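Local coordinates for protein 3' terminal uridylyl transferase (Trypanosoma brucei, PDB 5HZD) that adds uridines to the 3' ends of guide RNAs, ribosomal RNAs and some mRNAs during mitochondrial RNA editing, using UTP and a magnesium or manganese ion, at residues D125-D130 / D286-A291; A133-S138 / P362-N367; R98-K103 / R148-L153; F161-P166 / I175-S180. All coordinates share one frame; numbering follows the deposited sequence. Where two conformers were deposited one is given.

Interaction 1. Residues D125-D130 / D286-A291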
loop_
_atom_site.group_PDB
_atom_site.type_symbol
_atom_site.label_atom_id
_atom_site.label_comp_id
_atom_site.label_asym_id
_atom_site.label_seq_id
_atom_site.Cartn_x
_atom_site.Cartn_y
_atom_site.Cartn_z
ATOM N N ASP A 125 3.787 -2.708 4.545
ATOM C CA ASP A 125 5.019 -2.897 3.769
ATOM C C ASP A 125 6.216 -2.436 4.576
ATOM O O ASP A 125 6.204 -1.346 5.157
ATOM C CB ASP A 125 4.983 -2.085 2.470
ATOM C CG ASP A 125 4.062 -2.699 1.441
ATOM O OD1 ASP A 125 4.474 -3.706 0.830
ATOM O OD2 ASP A 125 2.943 -2.170 1.256
ATOM N N PHE A 126 7.258 -3.263 4.609
ATOM C CA PHE A 126 8.489 -2.884 5.299
ATOM C C PHE A 126 9.591 -2.881 4.262
ATOM O O PHE A 126 9.780 -3.875 3.551
ATOM C CB PHE A 126 8.872 -3.942 6.351
ATOM C CG PHE A 126 7.987 -3.999 7.550
ATOM C CD1 PHE A 126 7.886 -2.911 8.409
ATOM C CD2 PHE A 126 7.367 -5.191 7.911
ATOM C CE1 PHE A 126 7.110 -2.972 9.568
ATOM C CE2 PHE A 126 6.596 -5.275 9.061
ATOM C CZ PHE A 126 6.467 -4.179 9.907
ATOM N N ALA A 127 10.319 -1.779 4.159
ATOM C CA ALA A 127 11.514 -1.723 3.309
ATOM C C ALA A 127 12.743 -1.778 4.205
ATOM O O ALA A 127 12.814 -1.065 5.199
ATOM C CB ALA A 127 11.551 -0.390 2.543
ATOM N N VAL A 128 13.722 -2.598 3.843
ATOM C CA VAL A 128 14.952 -2.738 4.639
ATOM C C VAL A 128 16.091 -2.131 3.828
ATOM O O VAL A 128 16.439 -2.648 2.773
ATOM C CB VAL A 128 15.230 -4.245 4.878
ATOM C CG1 VAL A 128 16.583 -4.454 5.607
ATOM C CG2 VAL A 128 14.059 -4.873 5.678
ATOM N N VAL A 129 16.683 -1.039 4.316
ATOM C CA VAL A 129 17.634 -0.259 3.540
ATOM C C VAL A 129 18.766 0.228 4.438
ATOM O O VAL A 129 18.516 0.734 5.556
ATOM C CB VAL A 129 16.961 1.012 2.935
ATOM C CG1 VAL A 129 17.980 1.824 2.104
ATOM C CG2 VAL A 129 15.752 0.607 2.074
ATOM N N ASP A 130 19.991 0.084 3.929
ATOM C CA ASP A 130 21.193 0.701 4.483
ATOM C C ASP A 130 21.378 1.982 3.690
ATOM O O ASP A 130 21.788 1.949 2.514
ATOM C CB ASP A 130 22.379 -0.261 4.269
ATOM C CG ASP A 130 23.742 0.325 4.665
ATOM O OD1 ASP A 130 23.906 1.561 4.809
ATOM O OD2 ASP A 130 24.716 -0.469 4.769
ATOM N N ASP A 286 4.712 -7.485 3.916
ATOM C CA ASP A 286 5.645 -7.805 2.841
ATOM C C ASP A 286 6.937 -7.073 3.173
ATOM O O ASP A 286 6.923 -5.859 3.420
ATOM C CB ASP A 286 5.178 -7.289 1.480
ATOM C CG ASP A 286 3.966 -8.034 0.941
ATOM O OD1 ASP A 286 3.546 -9.069 1.521
ATOM O OD2 ASP A 286 3.434 -7.561 -0.089
ATOM N N LEU A 287 8.045 -7.807 3.163
ATOM C CA LEU A 287 9.374 -7.255 3.440
ATOM C C LEU A 287 10.194 -7.209 2.145
ATOM O O LEU A 287 10.380 -8.212 1.476
ATOM C CB LEU A 287 10.037 -8.125 4.525
ATOM C CG LEU A 287 11.391 -7.708 5.094
ATOM C CD1 LEU A 287 11.676 -8.511 6.332
ATOM C CD2 LEU A 287 12.518 -7.903 4.079
ATOM N N SER A 288 10.659 -6.019 1.782
ATOM C CA SER A 288 11.444 -5.806 0.579
ATOM C C SER A 288 12.672 -4.991 0.904
ATOM O O SER A 288 12.844 -4.543 2.052
ATOM C CB SER A 288 10.599 -5.072 -0.468
ATOM O OG SER A 288 10.096 -3.844 0.072
ATOM N N PHE A 289 13.526 -4.798 -0.105
ATOM C CA PHE A 289 14.851 -4.234 0.133
ATOM C C PHE A 289 15.124 -2.972 -0.665
ATOM O O PHE A 289 16.262 -2.482 -0.713
ATOM C CB PHE A 289 15.921 -5.294 -0.163
ATOM C CG PHE A 289 15.803 -6.506 0.703
ATOM C CD1 PHE A 289 16.374 -6.520 1.970
ATOM C CD2 PHE A 289 15.069 -7.616 0.279
ATOM C CE1 PHE A 289 16.268 -7.620 2.801
ATOM C CE2 PHE A 289 14.946 -8.715 1.106
ATOM C CZ PHE A 289 15.535 -8.723 2.364
ATOM N N ARG A 290 14.079 -2.455 -1.304
ATOM C CA ARG A 290 14.228 -1.269 -2.138
ATOM C C ARG A 290 13.539 -0.048 -1.562
ATOM O O ARG A 290 12.624 -0.156 -0.752
ATOM C CB ARG A 290 13.653 -1.558 -3.531
ATOM C CG ARG A 290 14.305 -2.789 -4.165
ATOM C CD ARG A 290 13.849 -3.012 -5.596
ATOM N NE ARG A 290 14.377 -4.280 -6.095
ATOM C CZ ARG A 290 14.185 -4.718 -7.336
ATOM N NH1 ARG A 290 13.471 -3.989 -8.185
ATOM N NH2 ARG A 290 14.699 -5.877 -7.723
ATOM N N ALA A 291 13.965 1.131 -1.996
ATOM C CA ALA A 291 13.454 2.377 -1.423
ATOM C C ALA A 291 12.312 3.008 -2.205
ATOM O O ALA A 291 11.654 3.917 -1.694
ATOM C CB ALA A 291 14.585 3.385 -1.262
HETATM O O HOH W 1 7.563 -4.414 0.991
#
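Asp125 and Asp286 stand side by side on one face of a parallel strand pair, pointing the same way with their carboxylate planes 72° apart. Asp125 OD1 comes within 3.7 Å of Asp286 CB and 4.1 Å of Asp286 OD2. Asp125 probably binds the catalytic magnesium and Asp286 is probably important for activity, as in related enzymes; Lys176 forms a salt bridge to Asp286 OD1. Next along this face is Ser288, whose hydroxyl OG lies 2.8 Å from a water that is also in contact with Asp125 OD1 and Asp286 O. On the face of Phe126 and Leu287 the contact is apolar: Val128 CG2, set anti to its own carbonyl carbon, meets Leu287 CD2 at 3.8 Å, and Val128 CB lies 3.9 Å from Phe289 CD1. Three backbone bonds fix the register: Phe126 N to Asp286 O (2.9 Å, 174° at the hydrogen), Ser288 N to Phe126 O and the more bent Val128 N to Ser288 O (2.8 Å, 151°). In the central mixed sheet of the nucleotidyltransferase palm, strand 124-129 is flanked beyond this pair by strand 105-109, strand 285-288 by strand 174-177, and helices 80-100 and 143-156 cover the Leu287 face.

Interaction 2. Residues A133-S138 / P362-N367; sequences AMERGS and PESLVN
Ser364 OG donates a 2.8 Å hydrogen bond to Glu135 OE2, reaching the oxygen from above the carboxylate, 61° out of its plane. The same oxygen accepts a second bond from a water, also at 2.8 Å, and that water in turn accepts from Leu365 N, again at 2.8 Å. One carboxylate oxygen is thereby tied to the 362-367 loop twice, once directly and once through solvent. Nearer the backbone, Glu135 CG touches Val366 CG2 at 3.7 Å, the two side chains crossing at about a right angle. The neighbouring side chain is Met134: in the conformer described, with CG anti to the backbone N (chi1 169°) and the chain extended beyond it, the thioether reaches the loop, placing SD 4.0 Å from Leu365 CD1.

The next shell explains how these groups are presented. Ser364 OG, while donating to Glu135, also accepts from Val366 N at 3.2 Å with 167° at the hydrogen, an ST turn that fixes the hydroxyl's orientation and shapes the loop. On the other side, helix 131-135 ends in a Schellman motif in which Gly137 takes positive phi and Ser138 N bonds back to Ala133 O. Farther out, Met134 and Leu365 both pack on Ala291, Leu365 also rests on Ile294, and Glu363 touches Arg295; Ile294 and Arg295 belong to the experimentally defined UTP site. The contact is thus a surface junction between a helix end of the palm region, closed by a Schellman motif, and an ST-turn loop that borders the nucleotide pocket.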
loop_
_atom_site.group_PDB
_atom_site.type_symbol
_atom_site.label_atom_id
_atom_site.label_comp_id
_atom_site.label_asym_id
_atom_site.label_seq_id
_atom_site.Cartn_x
_atom_site.Cartn_y
_atom_site.Cartn_z
ATOM N N ALA A 133 24.795 2.844 2.235
ATOM C CA ALA A 133 25.087 2.025 1.060
ATOM C C ALA A 133 24.294 2.502 -0.147
ATOM O O ALA A 133 24.843 2.566 -1.258
ATOM C CB ALA A 133 24.792 0.554 1.329
ATOM N N MET A 134 23.032 2.861 0.069
ATOM C CA MET A 134 22.197 3.369 -1.010
ATOM C C MET A 134 22.846 4.610 -1.615
ATOM O O MET A 134 22.888 4.774 -2.836
ATOM C CB MET A 134 20.807 3.715 -0.488
ATOM C CG MET A 134 19.956 4.486 -1.474
ATOM S SD MET A 134 18.282 4.569 -0.852
ATOM C CE MET A 134 17.528 5.823 -1.898
ATOM N N GLU A 135 23.381 5.478 -0.756
ATOM C CA GLU A 135 24.030 6.699 -1.235
ATOM C C GLU A 135 25.281 6.418 -2.079
ATOM O O GLU A 135 25.585 7.180 -3.013
ATOM C CB GLU A 135 24.322 7.651 -0.077
ATOM C CG GLU A 135 23.020 8.207 0.560
ATOM C CD GLU A 135 22.287 9.160 -0.365
ATOM O OE1 GLU A 135 22.912 10.160 -0.786
ATOM O OE2 GLU A 135 21.101 8.917 -0.677
ATOM N N ARG A 136 25.994 5.329 -1.771
ATOM C CA ARG A 136 27.170 4.953 -2.556
ATOM C C ARG A 136 26.794 4.198 -3.820
ATOM O O ARG A 136 27.675 3.838 -4.601
ATOM C CB ARG A 136 28.133 4.060 -1.759
ATOM C CG ARG A 136 28.524 4.573 -0.397
ATOM C CD ARG A 136 29.604 3.703 0.208
ATOM N NE ARG A 136 29.264 2.278 0.282
ATOM C CZ ARG A 136 28.748 1.696 1.361
ATOM N NH1 ARG A 136 28.480 2.422 2.439
ATOM N NH2 ARG A 136 28.484 0.398 1.360
ATOM N N GLY A 137 25.509 3.905 -3.997
ATOM C CA GLY A 137 25.047 3.138 -5.142
ATOM C C GLY A 137 25.230 1.639 -4.978
ATOM O O GLY A 137 25.384 0.918 -5.956
ATOM N N SER A 138 25.210 1.158 -3.734
ATOM C CA SER A 138 25.439 -0.256 -3.443
ATOM C C SER A 138 24.330 -0.843 -2.584
ATOM O O SER A 138 24.606 -1.628 -1.684
ATOM C CB SER A 138 26.752 -0.432 -2.689
ATOM O OG SER A 138 27.850 -0.020 -3.484
ATOM N N PRO A 362 12.394 13.971 -1.809
ATOM C CA PRO A 362 13.749 13.523 -2.153
ATOM C C PRO A 362 13.814 12.017 -2.358
ATOM O O PRO A 362 13.087 11.239 -1.711
ATOM C CB PRO A 362 14.581 13.898 -0.919
ATOM C CG PRO A 362 13.688 14.681 -0.030
ATOM C CD PRO A 362 12.274 14.486 -0.437
ATOM N N GLU A 363 14.668 11.611 -3.295
ATOM C CA GLU A 363 14.974 10.212 -3.498
ATOM C C GLU A 363 15.862 9.731 -2.332
ATOM O O GLU A 363 15.715 8.599 -1.835
ATOM C CB GLU A 363 15.735 10.018 -4.828
ATOM C CG GLU A 363 16.139 8.548 -5.042
ATOM C CD GLU A 363 16.876 8.296 -6.344
ATOM O OE1 GLU A 363 16.874 9.185 -7.218
ATOM O OE2 GLU A 363 17.457 7.197 -6.489
ATOM N N SER A 364 16.748 10.614 -1.885
ATOM C CA SER A 364 17.683 10.270 -0.818
ATOM C C SER A 364 16.953 10.132 0.511
ATOM O O SER A 364 16.039 10.913 0.818
ATOM C CB SER A 364 18.754 11.330 -0.673
ATOM O OG SER A 364 19.631 11.003 0.400
ATOM N N LEU A 365 17.380 9.160 1.311
ATOM C CA LEU A 365 16.769 8.904 2.615
ATOM C C LEU A 365 17.645 9.446 3.730
ATOM O O LEU A 365 17.412 9.176 4.911
ATOM C CB LEU A 365 16.551 7.408 2.798
ATOM C CG LEU A 365 15.554 6.761 1.838
ATOM C CD1 LEU A 365 15.616 5.241 1.991
ATOM C CD2 LEU A 365 14.164 7.295 2.161
ATOM N N VAL A 366 18.672 10.208 3.375
ATOM C CA VAL A 366 19.571 10.779 4.380
ATOM C C VAL A 366 18.846 11.609 5.453
ATOM O O VAL A 366 19.135 11.497 6.657
ATOM C CB VAL A 366 20.685 11.608 3.718
ATOM C CG1 VAL A 366 21.431 12.425 4.765
ATOM C CG2 VAL A 366 21.639 10.684 2.969
ATOM N N ASN A 367 17.870 12.406 5.056
ATOM C CA ASN A 367 17.206 13.244 6.073
ATOM C C ASN A 367 15.904 12.658 6.605
ATOM O O ASN A 367 15.079 13.366 7.197
ATOM C CB ASN A 367 16.961 14.645 5.532
ATOM C CG ASN A 367 18.263 15.357 5.175
ATOM O OD1 ASN A 367 19.261 15.249 5.888
ATOM N ND2 ASN A 367 18.260 16.060 4.052
HETATM O O HOH W 2 19.269 7.239 0.586
#

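Interaction 3. Residues R98-K103 / R148-L153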
loop_
_atom_site.group_PDB
_atom_site.type_symbol
_atom_site.label_atom_id
_atom_site.label_comp_id
_atom_site.label_asym_id
_atom_site.label_seq_id
_atom_site.Cartn_x
_atom_site.Cartn_y
_atom_site.Cartn_z
ATOM N N ARG A 98 18.999 -6.295 11.691
ATOM C CA ARG A 98 20.363 -5.843 12.019
ATOM C C ARG A 98 21.320 -6.971 12.328
ATOM O O ARG A 98 22.519 -6.779 12.277
ATOM C CB ARG A 98 20.349 -4.817 13.156
ATOM C CG ARG A 98 19.795 -3.486 12.676
ATOM C CD ARG A 98 19.820 -2.415 13.756
ATOM N NE ARG A 98 21.220 -2.141 14.081
ATOM C CZ ARG A 98 21.637 -1.321 15.038
ATOM N NH1 ARG A 98 22.940 -1.148 15.224
ATOM N NH2 ARG A 98 20.765 -0.716 15.819
ATOM N N ARG A 99 20.826 -8.156 12.646
ATOM C CA ARG A 99 21.729 -9.299 12.827
ATOM C C ARG A 99 22.298 -9.747 11.481
ATOM O O ARG A 99 23.413 -10.253 11.417
ATOM C CB ARG A 99 21.021 -10.456 13.546
ATOM C CG ARG A 99 21.730 -11.825 13.488
ATOM C CD ARG A 99 22.978 -11.944 14.386
ATOM N NE ARG A 99 22.867 -11.238 15.661
ATOM C CZ ARG A 99 22.265 -11.718 16.745
ATOM N NH1 ARG A 99 21.689 -12.915 16.718
ATOM N NH2 ARG A 99 22.232 -10.994 17.858
ATOM N N TRP A 100 21.541 -9.520 10.403
ATOM C CA TRP A 100 22.007 -9.809 9.052
ATOM C C TRP A 100 22.912 -8.684 8.533
ATOM O O TRP A 100 23.995 -8.923 7.981
ATOM C CB TRP A 100 20.784 -9.998 8.156
ATOM C CG TRP A 100 21.058 -9.963 6.703
ATOM C CD1 TRP A 100 21.745 -10.877 5.970
ATOM C CD2 TRP A 100 20.640 -8.936 5.807
ATOM N NE1 TRP A 100 21.777 -10.480 4.643
ATOM C CE2 TRP A 100 21.104 -9.295 4.521
ATOM C CE3 TRP A 100 19.906 -7.758 5.966
ATOM C CZ2 TRP A 100 20.881 -8.492 3.390
ATOM C CZ3 TRP A 100 19.686 -6.949 4.855
ATOM C CH2 TRP A 100 20.160 -7.343 3.570
ATOM N N HIS A 101 22.493 -7.452 8.755
ATOM C CA HIS A 101 23.255 -6.312 8.270
ATOM C C HIS A 101 23.105 -5.163 9.249
ATOM O O HIS A 101 22.055 -4.539 9.324
ATOM C CB HIS A 101 22.732 -5.895 6.898
ATOM C CG HIS A 101 23.605 -4.908 6.211
ATOM N ND1 HIS A 101 24.830 -5.247 5.677
ATOM C CD2 HIS A 101 23.444 -3.584 5.988
ATOM C CE1 HIS A 101 25.381 -4.173 5.141
ATOM N NE2 HIS A 101 24.562 -3.151 5.320
ATOM N N ASP A 102 24.166 -4.888 10.018
ATOM C CA ASP A 102 24.028 -3.982 11.149
ATOM C C ASP A 102 23.548 -2.582 10.799
ATOM O O ASP A 102 22.870 -1.920 11.607
ATOM C CB ASP A 102 25.340 -3.881 11.943
ATOM C CG ASP A 102 25.193 -2.983 13.145
ATOM O OD1 ASP A 102 24.408 -3.361 14.058
ATOM O OD2 ASP A 102 25.820 -1.885 13.151
ATOM N N LYS A 103 23.862 -2.135 9.591
ATOM C CA LYS A 103 23.509 -0.776 9.217
ATOM C C LYS A 103 22.149 -0.675 8.517
ATOM O O LYS A 103 21.714 0.421 8.194
ATOM C CB LYS A 103 24.583 -0.191 8.321
ATOM C CG LYS A 103 25.860 0.138 9.112
ATOM C CD LYS A 103 26.937 0.645 8.197
ATOM C CE LYS A 103 26.595 2.040 7.713
ATOM N NZ LYS A 103 27.732 2.647 6.957
ATOM N N ARG A 148 16.628 -15.090 1.658
ATOM C CA ARG A 148 16.914 -16.366 2.345
ATOM C C ARG A 148 17.528 -16.094 3.724
ATOM O O ARG A 148 17.149 -16.739 4.692
ATOM C CB ARG A 148 17.794 -17.285 1.484
ATOM C CG ARG A 148 17.095 -17.593 0.141
ATOM C CD ARG A 148 18.010 -18.096 -0.957
ATOM N NE ARG A 148 18.732 -19.289 -0.554
ATOM C CZ ARG A 148 20.060 -19.360 -0.514
ATOM N NH1 ARG A 148 20.792 -18.297 -0.864
ATOM N NH2 ARG A 148 20.656 -20.490 -0.133
ATOM N N SER A 149 18.432 -15.119 3.811
ATOM C CA SER A 149 19.071 -14.808 5.105
ATOM C C SER A 149 18.072 -14.363 6.145
ATOM O O SER A 149 18.087 -14.865 7.290
ATOM C CB SER A 149 20.135 -13.717 4.926
ATOM O OG SER A 149 21.209 -14.208 4.143
ATOM N N ILE A 150 17.196 -13.434 5.785
ATOM C CA ILE A 150 16.247 -12.915 6.768
ATOM C C ILE A 150 15.156 -13.942 7.100
ATOM O O ILE A 150 14.702 -14.027 8.245
ATOM C CB ILE A 150 15.704 -11.562 6.330
ATOM C CG1 ILE A 150 16.879 -10.559 6.362
ATOM C CG2 ILE A 150 14.593 -11.105 7.257
ATOM C CD1 ILE A 150 16.559 -9.297 5.656
ATOM N N THR A 151 14.755 -14.745 6.109
ATOM C CA THR A 151 13.831 -15.838 6.410
ATOM C C THR A 151 14.372 -16.742 7.512
ATOM O O THR A 151 13.641 -17.070 8.436
ATOM C CB THR A 151 13.505 -16.637 5.166
ATOM O OG1 THR A 151 12.856 -15.744 4.258
ATOM C CG2 THR A 151 12.505 -17.768 5.500
ATOM N N GLU A 152 15.653 -17.079 7.442
ATOM C CA GLU A 152 16.240 -17.977 8.436
ATOM C C GLU A 152 16.301 -17.326 9.810
ATOM O O GLU A 152 16.035 -17.970 10.817
ATOM C CB GLU A 152 17.644 -18.400 8.004
ATOM C CG GLU A 152 18.374 -19.246 9.020
ATOM C CD GLU A 152 17.802 -20.650 9.148
ATOM O OE1 GLU A 152 16.886 -21.018 8.368
ATOM O OE2 GLU A 152 18.265 -21.390 10.053
ATOM N N LEU A 153 16.638 -16.047 9.858
ATOM C CA LEU A 153 16.631 -15.346 11.149
ATOM C C LEU A 153 15.236 -15.317 11.772
ATOM O O LEU A 153 15.073 -15.510 13.002
ATOM C CB LEU A 153 17.174 -13.910 11.012
ATOM C CG LEU A 153 18.661 -13.789 10.679
ATOM C CD1 LEU A 153 19.063 -12.321 10.482
ATOM C CD2 LEU A 153 19.530 -14.457 11.762
HETATM O O HOH W 3 22.307 -12.434 2.351
#
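Trp100 is the centre of a largely apolar contact between the last, weakly bonded part of helix 80-100 and helix 143-156; the closest CA atoms of 98-103 and 148-153, those of Trp100 and Ile150, are 6.9 Å apart. The first kind of interaction is CH-pi: Ile150 CD1 lies over one face of the indole, 4.1 Å from the centroid of the six-membered ring of Trp100 and 27° off its normal, with Trp100 CE3 its nearest ring atom. His101 CB covers the opposite face, so the indole is flanked on both faces. The first torsion of Trp100, with CG anti to the backbone N (chi1 165°), carries the ring across to the partner helix.

Carbon-carbon contacts make up the second group. Leu153 CD1 meets Trp100 CB at 3.7 Å, while its other branch, CD2, reaches Arg99 CG at 3.8 Å; in the conformer described, Arg99 makes this contact through CB and CG, and the bends at chi2 and chi3 lead the guanidinium away. Ser149 CB approaches Trp100 CD1 obliquely at 3.4 Å.

The polar component passes through water, since no direct hydrogen bond joins the two segments. Trp100 NE1 donates to a water at 3.1 Å, and this water is 2.8 Å from Ser149 OG, a hydroxyl that also bonds to Asn145 O within its helix. Within 98-103, Arg98 NH1 forms a salt bridge with Asp102 OD1, linking Arg98 to the turn that follows. Ile150 also packs on Val97, Phe289 and Ile175, so the pair forms part of the helical layer laid against the mixed sheet of the palm, the alpha/beta organisation of nucleotidyltransferases.

Interaction 4. Residues F161-P166 / I175-S180; sequences FVNLEP and IKHHAS
Asn163 ND2 gives both its hydrogens across the contact: one to His178 O at 2.7 Å (174° at the hydrogen), the other to Ser180 OG at 2.9 Å. Both acceptors lie within 3° of the amide plane, so the two bonds together fix the rotation of the flat group. A water that donates to Asn163 OD1 also lies near Ser180 OG. This grip sits at the open end of the beta hairpin of strands 164-167 and 174-177, where the backbone of Asn163 takes part too, its O accepting from His178 N at 2.8 Å.

Farther into the hairpin the strands run antiparallel. Glu165 and Lys176 form a hydrogen-bonded pair, Glu165 N to Lys176 O and Lys176 N to Glu165 O, flanked by the non-hydrogen-bonded pairs Leu164 with His177 and Pro166 with Ile175. On the Leu164 face, Leu164 CD2 lies at the edge of the His177 ring near its plane, 4.0 Å from His177 CD2, and 4.1 Å from Ile175 CG2; the His177 ring stacks on Phe285 of the next strand, and Ile175 packs on helix 143-156.

The Glu165 face is polar. Lys176 bends at chi3 and chi4, turning its end from Glu165 toward Asp286 on the neighbouring strand 285-288. Glu165 instead extends, with CG anti to the backbone N, to reach His178. Carboxylate and imidazole are nearly coplanar, 20° apart, and His178 NE2 donates at 2.8 Å to the anti lone pair of Glu165 OE2.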
loop_
_atom_site.group_PDB
_atom_site.type_symbol
_atom_site.label_atom_id
_atom_site.label_comp_id
_atom_site.label_asym_id
_atom_site.label_seq_id
_atom_site.Cartn_x
_atom_site.Cartn_y
_atom_site.Cartn_z
ATOM N N PHE A 161 7.261 -21.941 9.298
ATOM C CA PHE A 161 7.151 -22.040 7.850
ATOM C C PHE A 161 5.700 -21.930 7.356
ATOM O O PHE A 161 5.463 -21.582 6.208
ATOM C CB PHE A 161 7.785 -23.347 7.332
ATOM C CG PHE A 161 6.908 -24.554 7.510
ATOM C CD1 PHE A 161 6.697 -25.089 8.768
ATOM C CD2 PHE A 161 6.277 -25.132 6.428
ATOM C CE1 PHE A 161 5.883 -26.190 8.945
ATOM C CE2 PHE A 161 5.465 -26.234 6.596
ATOM C CZ PHE A 161 5.265 -26.762 7.858
ATOM N N VAL A 162 4.729 -22.231 8.217
ATOM C CA VAL A 162 3.304 -22.056 7.897
ATOM C C VAL A 162 3.010 -20.584 7.551
ATOM O O VAL A 162 2.184 -20.267 6.697
ATOM C CB VAL A 162 2.447 -22.511 9.110
ATOM C CG1 VAL A 162 0.995 -22.073 9.016
ATOM C CG2 VAL A 162 2.541 -24.043 9.277
ATOM N N ASN A 163 3.710 -19.676 8.213
ATOM C CA ASN A 163 3.390 -18.263 8.108
ATOM C C ASN A 163 4.322 -17.490 7.185
ATOM O O ASN A 163 3.976 -16.395 6.693
ATOM C CB ASN A 163 3.420 -17.610 9.504
ATOM C CG ASN A 163 2.404 -18.206 10.432
ATOM O OD1 ASN A 163 2.721 -19.091 11.252
ATOM N ND2 ASN A 163 1.164 -17.747 10.324
ATOM N N LEU A 164 5.522 -18.008 6.973
ATOM C CA LEU A 164 6.515 -17.297 6.171
ATOM C C LEU A 164 6.580 -17.779 4.744
ATOM O O LEU A 164 6.750 -18.984 4.492
ATOM C CB LEU A 164 7.915 -17.475 6.761
ATOM C CG LEU A 164 8.273 -16.677 7.994
ATOM C CD1 LEU A 164 9.711 -17.018 8.407
ATOM C CD2 LEU A 164 8.146 -15.208 7.725
ATOM N N GLU A 165 6.490 -16.853 3.805
ATOM C CA GLU A 165 6.640 -17.214 2.392
ATOM C C GLU A 165 7.797 -16.420 1.791
ATOM O O GLU A 165 7.617 -15.280 1.396
ATOM C CB GLU A 165 5.344 -16.919 1.603
ATOM C CG GLU A 165 5.445 -17.222 0.098
ATOM C CD GLU A 165 4.212 -16.839 -0.732
ATOM O OE1 GLU A 165 4.281 -17.007 -1.988
ATOM O OE2 GLU A 165 3.198 -16.388 -0.153
ATOM N N PRO A 166 8.991 -17.026 1.716
ATOM C CA PRO A 166 10.105 -16.384 1.004
ATOM C C PRO A 166 9.814 -16.410 -0.485
ATOM O O PRO A 166 9.475 -17.470 -1.010
ATOM C CB PRO A 166 11.295 -17.293 1.314
ATOM C CG PRO A 166 10.671 -18.651 1.664
ATOM C CD PRO A 166 9.365 -18.312 2.326
ATOM N N ILE A 175 9.899 -11.106 1.198
ATOM C CA ILE A 175 9.381 -12.084 2.144
ATOM C C ILE A 175 7.960 -11.681 2.472
ATOM O O ILE A 175 7.708 -10.548 2.842
ATOM C CB ILE A 175 10.195 -12.080 3.471
ATOM C CG1 ILE A 175 11.643 -12.528 3.211
ATOM C CG2 ILE A 175 9.524 -13.047 4.481
ATOM C CD1 ILE A 175 12.556 -12.331 4.434
ATOM N N LYS A 176 7.016 -12.598 2.322
ATOM C CA LYS A 176 5.640 -12.324 2.731
ATOM C C LYS A 176 5.372 -13.054 4.017
ATOM O O LYS A 176 5.679 -14.248 4.150
ATOM C CB LYS A 176 4.654 -12.841 1.667
ATOM C CG LYS A 176 4.567 -11.915 0.424
ATOM C CD LYS A 176 3.478 -12.403 -0.540
ATOM C CE LYS A 176 2.107 -12.049 -0.023
ATOM N NZ LYS A 176 1.866 -10.581 -0.277
ATOM N N HIS A 177 4.804 -12.359 4.996
ATOM C CA HIS A 177 4.366 -13.017 6.209
ATOM C C HIS A 177 2.851 -13.030 6.284
ATOM O O HIS A 177 2.197 -11.984 6.154
ATOM C CB HIS A 177 4.955 -12.305 7.447
ATOM C CG HIS A 177 4.430 -12.859 8.733
ATOM N ND1 HIS A 177 3.464 -12.216 9.482
ATOM C CD2 HIS A 177 4.666 -14.042 9.356
ATOM C CE1 HIS A 177 3.180 -12.955 10.542
ATOM N NE2 HIS A 177 3.880 -14.075 10.476
ATOM N N HIS A 178 2.288 -14.224 6.429
ATOM C CA HIS A 178 0.840 -14.405 6.500
ATOM C C HIS A 178 0.464 -14.745 7.941
ATOM O O HIS A 178 0.740 -15.839 8.420
ATOM C CB HIS A 178 0.415 -15.580 5.610
ATOM C CG HIS A 178 0.885 -15.495 4.196
ATOM N ND1 HIS A 178 0.163 -14.856 3.211
ATOM C CD2 HIS A 178 1.991 -15.999 3.591
ATOM C CE1 HIS A 178 0.812 -14.951 2.061
ATOM N NE2 HIS A 178 1.917 -15.650 2.262
ATOM N N ALA A 179 -0.197 -13.821 8.632
ATOM C CA ALA A 179 -0.543 -14.054 10.032
ATOM C C ALA A 179 -1.675 -15.027 10.193
ATOM O O ALA A 179 -2.664 -14.965 9.463
ATOM C CB ALA A 179 -0.925 -12.745 10.715
ATOM N N SER A 180 -1.536 -15.917 11.161
ATOM C CA SER A 180 -2.625 -16.809 11.535
ATOM C C SER A 180 -3.707 -16.020 12.268
ATOM O O SER A 180 -3.442 -14.965 12.850
ATOM C CB SER A 180 -2.108 -17.927 12.436
ATOM O OG SER A 180 -1.141 -18.706 11.760
HETATM O O HOH W 4 1.151 -20.816 12.572
#

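In the fold
Interactions 1 and 4 share the five-stranded mixed sheet: strands 285-288 and 174-177 are neighbours in it, probably bonded from Leu287 N to Ile175 O, and the centres of the two interactions lie about 16 Å apart. Interaction 3 lies in the helical layer, its centre about 12 Å from that of interaction 1, with Thr151 against Ile175 and Pro166 of interaction 4. Interaction 2 lies beyond the Val129 end of strand 124-129, centred about 13 Å from interaction 1 and about 29 Å from interaction 4. Along the chain, interaction 4 is nested within the loop closed by interaction 1, while interactions 1, 2 and 3 cross. Interactions 1, 3 and 4 build the palm round the probable catalytic aspartates; interaction 2 joins it to the 362-367 loop.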